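Side-chain contact in PrgA (Enterococcus faecalis, PDB 6Z9K), which extends far outside the cell and provides surface exclusion against unwanted conjugation, the chain here being its CAP domain: residues Phe176-Gly179 / Ser184-His187. Sequence-based numbering, arbitrary orientation.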
ATOM      1  N   PHE A 176      -9.778   4.083  -6.733  1.00 17.88           N
ATOM      2  CA  PHE A 176     -10.735   4.431  -7.812  1.00 18.89           C
ATOM      3  C   PHE A 176     -11.800   3.375  -8.085  1.00 19.87           C
ATOM      4  O   PHE A 176     -12.627   3.627  -8.963  1.00 21.09           O
ATOM      5  CB  PHE A 176      -9.992   4.752  -9.111  1.00 18.16           C
ATOM      6  CG  PHE A 176      -8.868   5.715  -8.951  1.00 18.90           C
ATOM      7  CD1 PHE A 176      -9.076   6.986  -8.410  1.00 18.39           C
ATOM      8  CD2 PHE A 176      -7.619   5.403  -9.444  1.00 18.90           C
ATOM      9  CE1 PHE A 176      -8.019   7.870  -8.278  1.00 19.12           C
ATOM     10  CE2 PHE A 176      -6.575   6.288  -9.300  1.00 19.39           C
ATOM     11  CZ  PHE A 176      -6.767   7.529  -8.743  1.00 19.29           C
ATOM     12  N   ASP A 177     -11.770   2.210  -7.417  1.00 19.45           N
ATOM     13  CA  ASP A 177     -12.741   1.148  -7.750  1.00 21.23           C
ATOM     14  C   ASP A 177     -13.165   0.447  -6.477  1.00 20.39           C
ATOM     15  O   ASP A 177     -13.352  -0.771  -6.524  1.00 22.51           O
ATOM     16  CB  ASP A 177     -12.177   0.197  -8.796  1.00 23.42           C
ATOM     17  CG  ASP A 177     -13.244  -0.673  -9.397  1.00 25.07           C
ATOM     18  OD1 ASP A 177     -14.421  -0.237  -9.387  1.00 25.70           O
ATOM     19  OD2 ASP A 177     -12.878  -1.756  -9.862  1.00 28.05           O
ATOM     20  N   ASP A 178     -13.344   1.199  -5.389  1.00 18.86           N
ATOM     21  CA  ASP A 178     -13.586   0.602  -4.048  1.00 19.19           C
ATOM     22  C   ASP A 178     -15.067   0.620  -3.683  1.00 19.80           C
ATOM     23  O   ASP A 178     -15.355   0.439  -2.542  1.00 20.35           O
ATOM     24  CB  ASP A 178     -12.816   1.373  -2.989  1.00 18.43           C
ATOM     25  CG  ASP A 178     -12.474   0.631  -1.746  1.00 18.61           C
ATOM     26  OD1 ASP A 178     -12.243  -0.604  -1.884  1.00 19.23           O
ATOM     27  OD2 ASP A 178     -12.419   1.275  -0.669  1.00 20.23           O
ATOM     28  N   GLY A 179     -15.975   0.851  -4.612  1.00 21.41           N
ATOM     29  CA  GLY A 179     -17.397   1.102  -4.274  1.00 24.34           C
ATOM     30  C   GLY A 179     -18.107  -0.172  -3.854  1.00 26.04           C
ATOM     31  O   GLY A 179     -19.082  -0.068  -3.098  1.00 27.83           O
ATOM     32  N   SER A 184     -14.191   1.704   2.014  1.00 19.54           N
ATOM     33  CA  SER A 184     -13.381   1.631   3.257  1.00 20.89           C
ATOM     34  C   SER A 184     -11.896   1.823   2.947  1.00 18.35           C
ATOM     35  O   SER A 184     -11.159   2.425   3.773  1.00 17.61           O
ATOM     36  CB  SER A 184     -13.638   0.343   3.978  1.00 24.53           C
ATOM     37  OG  SER A 184     -13.394  -0.708   3.095  1.00 29.64           O
ATOM     38  N   HIS A 185     -11.407   1.278   1.840  1.00 18.15           N
ATOM     39  CA  HIS A 185      -9.948   1.364   1.540  1.00 17.62           C
ATOM     40  C   HIS A 185      -9.552   2.750   1.037  1.00 17.44           C
ATOM     41  O   HIS A 185      -8.513   3.288   1.446  1.00 17.63           O
ATOM     42  CB  HIS A 185      -9.545   0.381   0.455  1.00 18.93           C
ATOM     43  CG  HIS A 185      -9.953  -0.995   0.810  1.00 21.45           C
ATOM     44  ND1 HIS A 185     -11.094  -1.575   0.292  1.00 23.93           N
ATOM     45  CD2 HIS A 185      -9.465  -1.844   1.730  1.00 22.78           C
ATOM     46  CE1 HIS A 185     -11.264  -2.772   0.856  1.00 24.87           C
ATOM     47  NE2 HIS A 185     -10.270  -2.977   1.742  1.00 25.56           N
ATOM     48  N   LEU A 186     -10.376   3.318   0.181  1.00 17.70           N
ATOM     49  CA  LEU A 186     -10.189   4.750  -0.190  1.00 17.19           C
ATOM     50  C   LEU A 186     -10.033   5.592   1.086  1.00 16.97           C
ATOM     51  O   LEU A 186      -9.043   6.393   1.205  1.00 17.13           O
ATOM     52  CB  LEU A 186     -11.352   5.235  -1.044  1.00 17.78           C
ATOM     53  CG  LEU A 186     -11.397   6.748  -1.236  1.00 17.91           C
ATOM     54  CD1 LEU A 186     -10.311   7.186  -2.182  1.00 17.85           C
ATOM     55  CD2 LEU A 186     -12.761   7.178  -1.752  1.00 19.44           C
ATOM     56  N   HIS A 187     -10.996   5.494   2.016  1.00 17.94           N
ATOM     57  CA  HIS A 187     -11.003   6.327   3.230  1.00 18.87           C
ATOM     58  C   HIS A 187      -9.791   6.022   4.098  1.00 18.25           C
ATOM     59  O   HIS A 187      -9.172   6.942   4.657  1.00 19.12           O
ATOM     60  CB  HIS A 187     -12.317   6.114   3.998  1.00 19.24           C
ATOM     61  CG  HIS A 187     -13.499   6.502   3.184  1.00 20.96           C
ATOM     62  ND1 HIS A 187     -14.772   6.071   3.498  1.00 21.55           N
ATOM     63  CD2 HIS A 187     -13.589   7.207   2.032  1.00 22.02           C
ATOM     64  CE1 HIS A 187     -15.608   6.520   2.592  1.00 23.64           C
ATOM     65  NE2 HIS A 187     -14.919   7.243   1.681  1.00 24.05           N
TER
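The carboxylate of Asp178 bridges to the first turn of helix 184-189 in the CAP domain, pairing with the His185 ring in a His-carboxylate hydrogen bond and with backbone N-H groups, beside the bound magnesium ion. Ahead of it, Phe176, the last residue of helix 160-176, directs its CB away from helix 184-189; its ring meets Phe22 edge-to-face, while Asp177 leaves helical geometry and forms a salt bridge with Arg180. Asp178 then points its side chain at the helix start, CG anti to the backbone N (chi1 -155°), and its two oxygens divide the work. Asp178 OD2 accepts from the backbone N of Leu186, 3.0 Å away and above the carboxylate plane, and more weakly from His185 N at 2.7 Å, with a bent angle of 128°. Leu186 CB lies 4.1 Å from Asp178 OD2, and the leucine side chain packs on Tyr26 and Asp27. OD1 is left for the imidazole of His185; the two side chains cross at about a right angle, their flat groups 55° apart. This bond restrains rotation of the ring, consistent with its place in the magnesium site together with Leu146. ND1 of His185 gives its hydrogen to the syn lone pair of Asp178 OD1, 2.6 Å away and close to the ring plane.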